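Local structure of C alpha-dehydrogenase (Sphingobium sp. SYK-6, 4YAC) at residues V34-I39 against D45-Y50; A9-G14 against L20-V25; V61-D64 against A69-A72; A27-M32 against V237-V242. The protein is a short-chain dehydrogenase/reductase of the lignin beta-aryl ether cleavage pathway that binds NADH and probably oxidises the C-alpha alcohol of its substrate. One frame throughout, in Å; residues are numbered along the deposited sequence.

Contact 1 of 4, residues V34-I39 against D45-Y50; sequences VVIADI and DEAMGY. With NAI (1,4-dihydronicotinamide adenine dinucleotide), chain B.
Ile36 sets its CG1 branch in the cleft between its own backbone N and carbonyl carbon (chi1 52°) and then runs straight on (chi2 174°), which carries CD1 off the strand to Ala47 of the helix. There CD1 meets Ala47 CB at 3.7 Å. Met48 is bent at both chi2 and chi3, and its SD passes alongside the same methyl, 4.1 Å from Ile36 CD1, the two side chains running past one another in opposite directions. No hydrogen bond spans the segments; one methyl joins them.

Further along the strand, Asp38 grips the adenosine ribose of NADH with both carboxylate oxygens. OD1 accepts a bond from NAI O2B at 2.8 Å and OD2 one from NAI O3B at 2.6 Å, while the backbone N of Arg40 and of Gly15 fix OD1 and OD2 respectively. Replacing this carboxylate by an asparagine is likely to leave one ribose hydroxyl, and the backbone N-H that shares its oxygen, without an acceptor. Ile39 lies against the adenine, its CG2 3.6 Å from NAI C4A. An acidic residue at the end of the second strand, chelating the ribose diol, is characteristic of NAD(H)-binding Rossmann folds, in which this strand and helix begin the second beta-alpha-beta unit.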
loop_
_atom_site.group_PDB
_atom_site.type_symbol
_atom_site.label_atom_id
_atom_site.label_comp_id
_atom_site.label_asym_id
_atom_site.label_seq_id
_atom_site.Cartn_x
_atom_site.Cartn_y
_atom_site.Cartn_z
ATOM N N VAL A 34 10.228 -27.959 -6.631
ATOM C CA VAL A 34 10.075 -26.542 -6.931
ATOM C C VAL A 34 9.725 -26.274 -8.384
ATOM O O VAL A 34 10.419 -26.724 -9.295
ATOM C CB VAL A 34 11.359 -25.768 -6.599
ATOM C CG1 VAL A 34 11.161 -24.267 -6.864
ATOM C CG2 VAL A 34 11.766 -26.003 -5.155
ATOM N N VAL A 35 8.643 -25.526 -8.587
ATOM C CA VAL A 35 8.317 -24.982 -9.897
ATOM C C VAL A 35 8.819 -23.550 -9.954
ATOM O O VAL A 35 8.440 -22.739 -9.115
ATOM C CB VAL A 35 6.800 -25.008 -10.178
ATOM C CG1 VAL A 35 6.489 -24.404 -11.547
ATOM C CG2 VAL A 35 6.266 -26.435 -10.091
ATOM N N ILE A 36 9.678 -23.240 -10.921
ATOM C CA ILE A 36 10.095 -21.858 -11.132
ATOM C C ILE A 36 9.311 -21.310 -12.308
ATOM O O ILE A 36 9.295 -21.902 -13.387
ATOM C CB ILE A 36 11.622 -21.717 -11.363
ATOM C CG1 ILE A 36 12.128 -22.645 -12.477
ATOM C CG2 ILE A 36 12.360 -22.011 -10.068
ATOM C CD1 ILE A 36 13.591 -22.426 -12.831
ATOM N N ALA A 37 8.633 -20.191 -12.067
ATOM C CA ALA A 37 7.771 -19.560 -13.052
ATOM C C ALA A 37 8.338 -18.202 -13.418
ATOM O O ALA A 37 8.539 -17.360 -12.550
ATOM C CB ALA A 37 6.361 -19.418 -12.516
ATOM N N ASP A 38 8.598 -17.997 -14.702
ATOM C CA ASP A 38 9.271 -16.791 -15.166
ATOM C C ASP A 38 8.808 -16.431 -16.569
ATOM O O ASP A 38 8.499 -17.307 -17.365
ATOM C CB ASP A 38 10.784 -16.998 -15.147
ATOM C CG ASP A 38 11.548 -15.702 -15.035
ATOM O OD1 ASP A 38 11.685 -14.995 -16.058
ATOM O OD2 ASP A 38 12.018 -15.399 -13.922
ATOM N N ILE A 39 8.757 -15.141 -16.876
ATOM C CA ILE A 39 8.322 -14.709 -18.196
ATOM C C ILE A 39 9.413 -14.930 -19.243
ATOM O O ILE A 39 9.112 -15.159 -20.412
ATOM C CB ILE A 39 7.899 -13.228 -18.188
ATOM C CG1 ILE A 39 7.066 -12.912 -19.431
ATOM C CG2 ILE A 39 9.117 -12.311 -18.079
ATOM C CD1 ILE A 39 6.405 -11.525 -19.392
ATOM N N ASP A 45 16.112 -21.171 -18.851
ATOM C CA ASP A 45 17.128 -22.068 -19.391
ATOM C C ASP A 45 18.421 -21.975 -18.582
ATOM O O ASP A 45 19.090 -22.984 -18.355
ATOM C CB ASP A 45 17.400 -21.747 -20.867
ATOM C CG ASP A 45 16.217 -22.069 -21.766
ATOM O OD1 ASP A 45 15.249 -22.697 -21.292
ATOM O OD2 ASP A 45 16.260 -21.700 -22.958
ATOM N N GLU A 46 18.766 -20.763 -18.152
ATOM C CA GLU A 46 19.957 -20.550 -17.337
ATOM C C GLU A 46 19.814 -21.250 -15.992
ATOM O O GLU A 46 20.722 -21.946 -15.543
ATOM C CB GLU A 46 20.202 -19.055 -17.129
ATOM C CG GLU A 46 20.682 -18.331 -18.376
ATOM C CD GLU A 46 20.521 -16.824 -18.282
ATOM O OE1 GLU A 46 20.209 -16.321 -17.182
ATOM O OE2 GLU A 46 20.707 -16.143 -19.311
ATOM N N ALA A 47 18.666 -21.052 -15.353
ATOM C CA ALA A 47 18.399 -21.660 -14.056
ATOM C C ALA A 47 18.471 -23.180 -14.153
ATOM O O ALA A 47 19.081 -23.831 -13.308
ATOM C CB ALA A 47 17.036 -21.221 -13.529
ATOM N N MET A 48 17.862 -23.747 -15.189
ATOM C CA MET A 48 17.854 -25.198 -15.346
ATOM C C MET A 48 19.241 -25.720 -15.695
ATOM O O MET A 48 19.542 -26.893 -15.468
ATOM C CB MET A 48 16.843 -25.619 -16.416
ATOM C CG MET A 48 15.399 -25.298 -16.055
ATOM S SD MET A 48 14.931 -25.906 -14.425
ATOM C CE MET A 48 15.083 -27.674 -14.668
ATOM N N GLY A 49 20.090 -24.856 -16.239
ATOM C CA GLY A 49 21.473 -25.226 -16.479
ATOM C C GLY A 49 22.163 -25.515 -15.159
ATOM O O GLY A 49 22.951 -26.461 -15.038
ATOM N N TYR A 50 21.853 -24.690 -14.163
ATOM C CA TYR A 50 22.355 -24.877 -12.806
ATOM C C TYR A 50 21.746 -26.121 -12.158
ATOM O O TYR A 50 22.462 -27.017 -11.690
ATOM C CB TYR A 50 22.050 -23.634 -11.958
ATOM C CG TYR A 50 22.352 -23.795 -10.484
ATOM C CD1 TYR A 50 23.623 -23.550 -9.986
ATOM C CD2 TYR A 50 21.362 -24.185 -9.590
ATOM C CE1 TYR A 50 23.904 -23.695 -8.642
ATOM C CE2 TYR A 50 21.634 -24.331 -8.247
ATOM C CZ TYR A 50 22.906 -24.084 -7.778
ATOM O OH TYR A 50 23.179 -24.223 -6.439
HETATM P PA NAI B . 15.745 -9.831 -11.515
HETATM O O1A NAI B . 15.764 -9.090 -12.830
HETATM O O2A NAI B . 17.146 -10.404 -11.237
HETATM O O5B NAI B . 14.696 -11.001 -11.579
HETATM C C5B NAI B . 13.373 -10.717 -11.898
HETATM C C4B NAI B . 12.765 -11.883 -12.555
HETATM O O4B NAI B . 11.312 -11.682 -12.592
HETATM C C3B NAI B . 13.228 -12.024 -13.930
HETATM O O3B NAI B . 13.605 -13.367 -14.202
HETATM C C2B NAI B . 12.119 -11.616 -14.754
HETATM O O2B NAI B . 12.140 -12.274 -16.035
HETATM C C1B NAI B . 10.951 -11.978 -13.978
HETATM N N9A NAI B . 9.759 -11.280 -14.376
HETATM C C8A NAI B . 9.596 -9.952 -14.635
HETATM N N7A NAI B . 8.326 -9.701 -14.993
HETATM C C5A NAI B . 7.619 -10.874 -14.971
HETATM C C6A NAI B . 6.309 -11.262 -15.230
HETATM N N6A NAI B . 5.311 -10.322 -15.638
HETATM N N1A NAI B . 5.956 -12.571 -15.101
HETATM C C2A NAI B . 6.849 -13.507 -14.729
HETATM N N3A NAI B . 8.124 -13.173 -14.464
HETATM C C4A NAI B . 8.535 -11.885 -14.578
HETATM O O3 NAI B . 15.318 -8.878 -10.375
HETATM P PN NAI B . 15.791 -9.098 -8.858
HETATM O O1N NAI B . 17.301 -8.935 -8.773
HETATM O O2N NAI B . 15.074 -8.011 -7.923
HETATM O O5D NAI B . 15.398 -10.519 -8.382
#

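Contact 2 of 4, residues A9-G14 against L20-V25; sequences AFVTGG and LGQAKV. With NAI (1,4-dihydronicotinamide adenine dinucleotide), chain B.
Leu20, in the first turn of helix 17-28, lies alongside the carbonyl of Gly14, turning an aliphatic flank to its oxygen: CB stands 3.5 Å and CD1 3.4 Å from Gly14 O. The leucine's CA adds a CH contact to the same oxygen (Leu20 CA to Gly14 O 3.5 Å, 126° at the hydrogen). Val11 projects from the strand toward the next residues of the helix, its CG1 4.2 Å from Gln22 OE1 and 4.5 Å from Ala23 N. Gln22 and Ala23 both face the strand, but the amide end of Gln22 is engaged beyond it: OE1 is hydrogen-bonded to Thr91 OG1, and NE2 weakly to Thr142 OG1. Ala23 points its methyl into the same interface, facing Val11 and Gly14.

The chain turns between strand and helix through a type II beta turn from Val11 to Gly14. Gly13 takes its positive phi (73°) and sets its CA 3.6 Å from NAI O4B, where a side-chain carbon would be crowded by that ribose oxygen. With no hydrogen bond across the segments, the contact rests on van der Waals packing of aliphatic carbons against polar atoms and one CA-H...O contact, and it is bare glycine backbone that lets the dinucleotide lie so near the first strand, as in the glycine-rich motif of this family.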
loop_
_atom_site.group_PDB
_atom_site.type_symbol
_atom_site.label_atom_id
_atom_site.label_comp_id
_atom_site.label_asym_id
_atom_site.label_seq_id
_atom_site.Cartn_x
_atom_site.Cartn_y
_atom_site.Cartn_z
ATOM N N ALA A 9 6.682 -26.248 -4.070
ATOM C CA ALA A 9 6.806 -24.794 -4.038
ATOM C C ALA A 9 6.616 -24.213 -5.432
ATOM O O ALA A 9 7.060 -24.788 -6.425
ATOM C CB ALA A 9 8.161 -24.380 -3.474
ATOM N N PHE A 10 5.959 -23.060 -5.490
ATOM C CA PHE A 10 5.740 -22.342 -6.735
ATOM C C PHE A 10 6.375 -20.968 -6.571
ATOM O O PHE A 10 5.891 -20.152 -5.785
ATOM C CB PHE A 10 4.240 -22.252 -7.034
ATOM C CG PHE A 10 3.911 -21.797 -8.428
ATOM C CD1 PHE A 10 3.862 -20.448 -8.736
ATOM C CD2 PHE A 10 3.616 -22.718 -9.421
ATOM C CE1 PHE A 10 3.546 -20.024 -10.015
ATOM C CE2 PHE A 10 3.298 -22.302 -10.700
ATOM C CZ PHE A 10 3.262 -20.951 -10.997
ATOM N N VAL A 11 7.473 -20.731 -7.289
ATOM C CA VAL A 11 8.287 -19.528 -7.098
ATOM C C VAL A 11 8.258 -18.641 -8.338
ATOM O O VAL A 11 8.778 -19.011 -9.392
ATOM C CB VAL A 11 9.757 -19.896 -6.770
ATOM C CG1 VAL A 11 10.584 -18.639 -6.497
ATOM C CG2 VAL A 11 9.821 -20.837 -5.572
ATOM N N THR A 12 7.671 -17.452 -8.204
ATOM C CA THR A 12 7.559 -16.537 -9.334
ATOM C C THR A 12 8.828 -15.704 -9.480
ATOM O O THR A 12 9.468 -15.331 -8.490
ATOM C CB THR A 12 6.342 -15.605 -9.193
ATOM O OG1 THR A 12 6.572 -14.639 -8.161
ATOM C CG2 THR A 12 5.090 -16.410 -8.879
ATOM N N GLY A 13 9.190 -15.429 -10.728
ATOM C CA GLY A 13 10.429 -14.744 -11.026
ATOM C C GLY A 13 11.640 -15.629 -10.811
ATOM O O GLY A 13 12.770 -15.142 -10.785
ATOM N N GLY A 14 11.404 -16.934 -10.692
ATOM C CA GLY A 14 12.420 -17.883 -10.262
ATOM C C GLY A 14 13.588 -18.114 -11.205
ATOM O O GLY A 14 14.491 -18.888 -10.889
ATOM N N LEU A 20 15.317 -16.689 -7.742
ATOM C CA LEU A 20 16.164 -17.839 -8.042
ATOM C C LEU A 20 16.884 -18.294 -6.777
ATOM O O LEU A 20 17.038 -19.490 -6.536
ATOM C CB LEU A 20 17.171 -17.506 -9.141
ATOM C CG LEU A 20 18.229 -18.567 -9.455
ATOM C CD1 LEU A 20 17.582 -19.897 -9.798
ATOM C CD2 LEU A 20 19.116 -18.103 -10.594
ATOM N N GLY A 21 17.314 -17.335 -5.964
ATOM C CA GLY A 21 17.931 -17.637 -4.686
ATOM C C GLY A 21 16.986 -18.413 -3.789
ATOM O O GLY A 21 17.394 -19.349 -3.102
ATOM N N GLN A 22 15.715 -18.027 -3.800
ATOM C CA GLN A 22 14.705 -18.741 -3.030
ATOM C C GLN A 22 14.534 -20.156 -3.576
ATOM O O GLN A 22 14.519 -21.121 -2.815
ATOM C CB GLN A 22 13.377 -17.977 -3.054
ATOM C CG GLN A 22 13.453 -16.654 -2.296
ATOM C CD GLN A 22 12.199 -15.806 -2.417
ATOM O OE1 GLN A 22 11.255 -16.158 -3.124
ATOM N NE2 GLN A 22 12.193 -14.666 -1.732
ATOM N N ALA A 23 14.430 -20.273 -4.894
ATOM C CA ALA A 23 14.267 -21.571 -5.544
ATOM C C ALA A 23 15.411 -22.528 -5.211
ATOM O O ALA A 23 15.183 -23.705 -4.911
ATOM C CB ALA A 23 14.155 -21.391 -7.054
ATOM N N LYS A 24 16.642 -22.025 -5.265
ATOM C CA LYS A 24 17.817 -22.853 -4.998
ATOM C C LYS A 24 17.775 -23.442 -3.597
ATOM O O LYS A 24 17.991 -24.643 -3.405
ATOM C CB LYS A 24 19.100 -22.042 -5.166
ATOM C CG LYS A 24 19.489 -21.760 -6.602
ATOM C CD LYS A 24 20.812 -20.999 -6.660
ATOM C CE LYS A 24 21.215 -20.662 -8.087
ATOM N NZ LYS A 24 22.483 -19.880 -8.142
ATOM N N VAL A 25 17.508 -22.587 -2.617
ATOM C CA VAL A 25 17.479 -23.004 -1.219
ATOM C C VAL A 25 16.345 -23.988 -0.965
ATOM O O VAL A 25 16.519 -24.966 -0.238
ATOM C CB VAL A 25 17.333 -21.788 -0.276
ATOM C CG1 VAL A 25 17.107 -22.228 1.169
ATOM C CG2 VAL A 25 18.568 -20.900 -0.365
HETATM P PA NAI B . 15.745 -9.831 -11.515
HETATM O O1A NAI B . 15.764 -9.090 -12.830
HETATM O O2A NAI B . 17.146 -10.404 -11.237
HETATM O O5B NAI B . 14.696 -11.001 -11.579
HETATM C C5B NAI B . 13.373 -10.717 -11.898
HETATM C C4B NAI B . 12.765 -11.883 -12.555
HETATM O O4B NAI B . 11.312 -11.682 -12.592
HETATM C C3B NAI B . 13.228 -12.024 -13.930
HETATM O O3B NAI B . 13.605 -13.367 -14.202
HETATM C C2B NAI B . 12.119 -11.616 -14.754
HETATM O O2B NAI B . 12.140 -12.274 -16.035
HETATM C C1B NAI B . 10.951 -11.978 -13.978
HETATM N N9A NAI B . 9.759 -11.280 -14.376
HETATM C C8A NAI B . 9.596 -9.952 -14.635
HETATM N N7A NAI B . 8.326 -9.701 -14.993
HETATM C C5A NAI B . 7.619 -10.874 -14.971
HETATM C C6A NAI B . 6.309 -11.262 -15.230
HETATM N N6A NAI B . 5.311 -10.322 -15.638
HETATM N N1A NAI B . 5.956 -12.571 -15.101
HETATM C C2A NAI B . 6.849 -13.507 -14.729
HETATM N N3A NAI B . 8.124 -13.173 -14.464
HETATM C C4A NAI B . 8.535 -11.885 -14.578
HETATM O O3 NAI B . 15.318 -8.878 -10.375
HETATM P PN NAI B . 15.791 -9.098 -8.858
HETATM O O1N NAI B . 17.301 -8.935 -8.773
HETATM O O2N NAI B . 15.074 -8.011 -7.923
HETATM O O5D NAI B . 15.398 -10.519 -8.382
#

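Contact 3 of 4, residues V61-D64 against A69-A72; sequences VRLD and AAYA. With NAI (1,4-dihydronicotinamide adenine dinucleotide), chain B.
Leu63 lays its CD2 methyl over one face of the Tyr71 ring, 4.0 Å from the ring centroid and only 12° off the normal, a CH-pi contact close to the ring centre. The two side chains cross at about a right angle. The other branch is used differently: CD1 settles on the helix backbone, 3.5 Å from Ala70 C, and against the Ala70 CB methyl at 3.7 Å. With CG trans to the backbone N (chi1 169°), the leucine stretches outward from the chain and its fork straddles helix and ring. Cut back to an alanine, this position would be likely to lose the methyl over Tyr71 and open a gap beside Ala70. Phe10 and Thr12 of the first strand pack on Tyr71 from the same side as Leu63, toward its rim and hydroxyl end.

While the Leu63 side chain faces the helix, its backbone turns to the cofactor, Leu63 O approaching NAI C2A. Next to it, Asp64 OD1 accepts a hydrogen bond from the adenine amino group NAI N6A at 3.1 Å, moderately bent at 143°. The same oxygen is hydrogen-bonded to Thr66 OG1, which helps to fix the carboxylate, and Leu65 N bonds to the cofactor as well. An aspartate after the third strand reading the adenine amino group is characteristic of the adenine pocket in short-chain dehydrogenases.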
loop_
_atom_site.group_PDB
_atom_site.type_symbol
_atom_site.label_atom_id
_atom_site.label_comp_id
_atom_site.label_asym_id
_atom_site.label_seq_id
_atom_site.Cartn_x
_atom_site.Cartn_y
_atom_site.Cartn_z
ATOM N N VAL A 61 8.435 -23.331 -15.862
ATOM C CA VAL A 61 7.272 -22.991 -16.666
ATOM C C VAL A 61 7.364 -21.530 -17.067
ATOM O O VAL A 61 7.537 -20.658 -16.215
ATOM C CB VAL A 61 5.946 -23.255 -15.918
ATOM C CG1 VAL A 61 5.875 -22.477 -14.603
ATOM C CG2 VAL A 61 4.755 -22.923 -16.811
ATOM N N ARG A 62 7.266 -21.254 -18.363
ATOM C CA ARG A 62 7.300 -19.868 -18.809
ATOM C C ARG A 62 5.923 -19.250 -18.627
ATOM O O ARG A 62 4.938 -19.721 -19.198
ATOM C CB ARG A 62 7.745 -19.745 -20.264
ATOM C CG ARG A 62 8.209 -18.338 -20.604
ATOM C CD ARG A 62 8.168 -18.064 -22.095
ATOM N NE ARG A 62 6.803 -17.900 -22.584
ATOM C CZ ARG A 62 6.063 -16.813 -22.388
ATOM N NH1 ARG A 62 6.548 -15.785 -21.701
ATOM N NH2 ARG A 62 4.830 -16.753 -22.874
ATOM N N LEU A 63 5.870 -18.189 -17.828
ATOM C CA LEU A 63 4.614 -17.577 -17.416
ATOM C C LEU A 63 4.751 -16.074 -17.236
ATOM O O LEU A 63 5.656 -15.610 -16.547
ATOM C CB LEU A 63 4.128 -18.200 -16.103
ATOM C CG LEU A 63 2.964 -17.491 -15.406
ATOM C CD1 LEU A 63 1.701 -17.564 -16.248
ATOM C CD2 LEU A 63 2.731 -18.077 -14.026
ATOM N N ASP A 64 3.843 -15.333 -17.869
ATOM C CA ASP A 64 3.612 -13.923 -17.575
ATOM C C ASP A 64 2.572 -13.849 -16.460
ATOM O O ASP A 64 1.412 -14.194 -16.665
ATOM C CB ASP A 64 3.132 -13.178 -18.828
ATOM C CG ASP A 64 2.938 -11.684 -18.599
ATOM O OD1 ASP A 64 3.003 -11.227 -17.439
ATOM O OD2 ASP A 64 2.701 -10.964 -19.593
ATOM N N ALA A 69 -5.273 -16.233 -17.112
ATOM C CA ALA A 69 -5.588 -17.528 -17.705
ATOM C C ALA A 69 -4.352 -18.418 -17.713
ATOM O O ALA A 69 -4.411 -19.603 -17.352
ATOM C CB ALA A 69 -6.126 -17.349 -19.114
ATOM N N ALA A 70 -3.226 -17.842 -18.121
ATOM C CA ALA A 70 -1.975 -18.588 -18.176
ATOM C C ALA A 70 -1.513 -18.972 -16.778
ATOM O O ALA A 70 -0.914 -20.027 -16.594
ATOM C CB ALA A 70 -0.903 -17.782 -18.883
ATOM N N TYR A 71 -1.791 -18.122 -15.794
ATOM C CA TYR A 71 -1.389 -18.417 -14.423
ATOM C C TYR A 71 -2.105 -19.681 -13.954
ATOM O O TYR A 71 -1.486 -20.589 -13.398
ATOM C CB TYR A 71 -1.700 -17.236 -13.494
ATOM C CG TYR A 71 -0.763 -17.120 -12.309
ATOM C CD1 TYR A 71 -0.392 -18.238 -11.575
ATOM C CD2 TYR A 71 -0.244 -15.890 -11.929
ATOM C CE1 TYR A 71 0.465 -18.133 -10.497
ATOM C CE2 TYR A 71 0.618 -15.774 -10.845
ATOM C CZ TYR A 71 0.970 -16.903 -10.138
ATOM O OH TYR A 71 1.822 -16.794 -9.062
ATOM N N ALA A 72 -3.407 -19.751 -14.211
ATOM C CA ALA A 72 -4.187 -20.916 -13.820
ATOM C C ALA A 72 -3.658 -22.168 -14.512
ATOM O O ALA A 72 -3.579 -23.239 -13.905
ATOM C CB ALA A 72 -5.640 -20.710 -14.149
HETATM P PA NAI B . 15.745 -9.831 -11.515
HETATM O O1A NAI B . 15.764 -9.090 -12.830
HETATM O O2A NAI B . 17.146 -10.404 -11.237
HETATM O O5B NAI B . 14.696 -11.001 -11.579
HETATM C C5B NAI B . 13.373 -10.717 -11.898
HETATM C C4B NAI B . 12.765 -11.883 -12.555
HETATM O O4B NAI B . 11.312 -11.682 -12.592
HETATM C C3B NAI B . 13.228 -12.024 -13.930
HETATM O O3B NAI B . 13.605 -13.367 -14.202
HETATM C C2B NAI B . 12.119 -11.616 -14.754
HETATM O O2B NAI B . 12.140 -12.274 -16.035
HETATM C C1B NAI B . 10.951 -11.978 -13.978
HETATM N N9A NAI B . 9.759 -11.280 -14.376
HETATM C C8A NAI B . 9.596 -9.952 -14.635
HETATM N N7A NAI B . 8.326 -9.701 -14.993
HETATM C C5A NAI B . 7.619 -10.874 -14.971
HETATM C C6A NAI B . 6.309 -11.262 -15.230
HETATM N N6A NAI B . 5.311 -10.322 -15.638
HETATM N N1A NAI B . 5.956 -12.571 -15.101
HETATM C C2A NAI B . 6.849 -13.507 -14.729
HETATM N N3A NAI B . 8.124 -13.173 -14.464
HETATM C C4A NAI B . 8.535 -11.885 -14.578
HETATM O O3 NAI B . 15.318 -8.878 -10.375
HETATM P PN NAI B . 15.791 -9.098 -8.858
HETATM O O1N NAI B . 17.301 -8.935 -8.773
HETATM O O2N NAI B . 15.074 -8.011 -7.923
HETATM O O5D NAI B . 15.398 -10.519 -8.382
#

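Contact 4 of 4, residues A27-M32 against V237-V242; sequences AEEAQM and VVLDAV
Glu29 sends its OE2 into a salt bridge with Arg236 NE, just ahead of the segment 237-242, while its other oxygen, OE1, stays 4.0 Å from Leu239 CD2. The glutamate chain is extended beyond CG, its carboxylate reaching over to the facing helix, and the aliphatic leucine passes it at an oblique angle. Nothing polar joins the segments themselves; the charged pair next to them closes the rim of an apolar contact.

That contact is Leu239. With CG trans to the backbone N, its chi1 of 175° carries the fork across to Ala30, and the two methyls part: CD1 rests on Ala30 CB at 3.8 Å, CD2 turns to the Glu29 carboxylate. Val25 and Leu26 of helix 17-28, together with Leu4 near the N terminus, also pack against the leucine. Beyond Ala30 the chain gives up helical geometry at Gln31, with a positive phi of 58°, and heads for the second strand. Val237 packs on Tyr273 of the second subunit, placing this helix near the dimer partner.

The arrangement lies away from the cofactor and joins the C-terminal end region of helix 17-28, the first crossover helix of the Rossmann fold, and the turn after it to helix 231-243, which precedes the last strand of the seven-stranded parallel sheet.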
loop_
_atom_site.group_PDB
_atom_site.type_symbol
_atom_site.label_atom_id
_atom_site.label_comp_id
_atom_site.label_asym_id
_atom_site.label_seq_id
_atom_site.Cartn_x
_atom_site.Cartn_y
_atom_site.Cartn_z
ATOM N N ALA A 27 14.845 -25.975 -3.213
ATOM C CA ALA A 27 15.066 -27.210 -3.968
ATOM C C ALA A 27 16.211 -28.043 -3.398
ATOM O O ALA A 27 16.141 -29.277 -3.362
ATOM C CB ALA A 27 15.343 -26.883 -5.429
ATOM N N GLU A 28 17.266 -27.371 -2.953
ATOM C CA GLU A 28 18.487 -28.055 -2.538
ATOM C C GLU A 28 18.469 -28.408 -1.057
ATOM O O GLU A 28 18.490 -29.584 -0.698
ATOM C CB GLU A 28 19.706 -27.193 -2.860
ATOM C CG GLU A 28 19.921 -26.994 -4.351
ATOM C CD GLU A 28 21.179 -26.210 -4.664
ATOM O OE1 GLU A 28 22.285 -26.728 -4.400
ATOM O OE2 GLU A 28 21.061 -25.073 -5.175
ATOM N N GLU A 29 18.424 -27.395 -0.197
ATOM C CA GLU A 29 18.461 -27.633 1.244
ATOM C C GLU A 29 17.165 -28.251 1.753
ATOM O O GLU A 29 17.175 -29.315 2.372
ATOM C CB GLU A 29 18.729 -26.331 2.000
ATOM C CG GLU A 29 20.011 -25.631 1.597
ATOM C CD GLU A 29 20.229 -24.345 2.362
ATOM O OE1 GLU A 29 19.702 -24.222 3.488
ATOM O OE2 GLU A 29 20.926 -23.456 1.833
ATOM N N ALA A 30 16.050 -27.573 1.499
ATOM C CA ALA A 30 14.753 -28.014 2.001
ATOM C C ALA A 30 14.225 -29.235 1.255
ATOM O O ALA A 30 13.282 -29.881 1.712
ATOM C CB ALA A 30 13.748 -26.882 1.914
ATOM N N GLN A 31 14.819 -29.530 0.103
ATOM C CA GLN A 31 14.427 -30.683 -0.705
ATOM C C GLN A 31 12.953 -30.635 -1.111
ATOM O O GLN A 31 12.279 -31.663 -1.151
ATOM C CB GLN A 31 14.722 -31.983 0.050
ATOM C CG GLN A 31 16.188 -32.164 0.400
ATOM C CD GLN A 31 16.451 -33.460 1.142
ATOM O OE1 GLN A 31 16.429 -33.501 2.371
ATOM N NE2 GLN A 31 16.699 -34.529 0.395
ATOM N N MET A 32 12.451 -29.440 -1.406
ATOM C CA MET A 32 11.108 -29.305 -1.949
ATOM C C MET A 32 11.119 -29.595 -3.441
ATOM O O MET A 32 12.162 -29.497 -4.096
ATOM C CB MET A 32 10.552 -27.899 -1.705
ATOM C CG MET A 32 10.509 -27.495 -0.249
ATOM S SD MET A 32 9.546 -25.999 0.023
ATOM C CE MET A 32 7.886 -26.614 -0.257
ATOM N N VAL A 237 17.075 -17.016 4.857
ATOM C CA VAL A 237 16.245 -16.222 5.756
ATOM C C VAL A 237 14.783 -16.580 5.525
ATOM O O VAL A 237 14.008 -16.731 6.470
ATOM C CB VAL A 237 16.455 -14.702 5.544
ATOM C CG1 VAL A 237 15.450 -13.886 6.362
ATOM C CG2 VAL A 237 17.875 -14.308 5.903
ATOM N N VAL A 238 14.417 -16.717 4.255
ATOM C CA VAL A 238 13.053 -17.063 3.884
ATOM C C VAL A 238 12.707 -18.451 4.385
ATOM O O VAL A 238 11.655 -18.657 4.988
ATOM C CB VAL A 238 12.854 -17.001 2.358
ATOM C CG1 VAL A 238 11.587 -17.745 1.935
ATOM C CG2 VAL A 238 12.795 -15.561 1.907
ATOM N N LEU A 239 13.598 -19.401 4.121
ATOM C CA LEU A 239 13.379 -20.782 4.526
ATOM C C LEU A 239 13.078 -20.847 6.013
ATOM O O LEU A 239 12.148 -21.521 6.449
ATOM C CB LEU A 239 14.600 -21.641 4.198
ATOM C CG LEU A 239 14.532 -23.094 4.677
ATOM C CD1 LEU A 239 13.326 -23.808 4.084
ATOM C CD2 LEU A 239 15.814 -23.821 4.321
ATOM N N ASP A 240 13.867 -20.111 6.783
ATOM C CA ASP A 240 13.737 -20.098 8.226
ATOM C C ASP A 240 12.406 -19.478 8.659
ATOM O O ASP A 240 11.799 -19.920 9.635
ATOM C CB ASP A 240 14.927 -19.354 8.833
ATOM C CG ASP A 240 14.668 -18.888 10.236
ATOM O OD1 ASP A 240 14.775 -19.707 11.172
ATOM O OD2 ASP A 240 14.366 -17.688 10.409
ATOM N N ALA A 241 11.942 -18.477 7.915
ATOM C CA ALA A 241 10.669 -17.825 8.216
ATOM C C ALA A 241 9.484 -18.743 7.925
ATOM O O ALA A 241 8.511 -18.770 8.679
ATOM C CB ALA A 241 10.537 -16.529 7.417
ATOM N N VAL A 242 9.562 -19.482 6.824
ATOM C CA VAL A 242 8.512 -20.423 6.451
ATOM C C VAL A 242 8.397 -21.550 7.479
ATOM O O VAL A 242 7.297 -21.886 7.918
ATOM C CB VAL A 242 8.774 -21.025 5.054
ATOM C CG1 VAL A 242 7.770 -22.136 4.731
ATOM C CG2 VAL A 242 8.717 -19.941 3.995
#

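In the fold
From the N terminus, contact 2 closes first, returning helix 17-28 onto strand 8-12 across the glycine turn. Contact 1 then closes the next strand-to-helix connection, and contact 3 the one after it, the three following in series without crossing. Contact 4 is of longer range: it joins the end region of helix 17-28 to helix 231-243, about 200 residues on, so contacts 1 and 3 are nested inside its loop. Strands 57-62, 33-38 and 8-12 are neighbours in the parallel sheet, and the mouths of contacts 1, 2 and 3 gather round NADH. Ile36 and Ala23 link contacts 1 and 2, whereas Phe10 and Tyr71 link contacts 2 and 3.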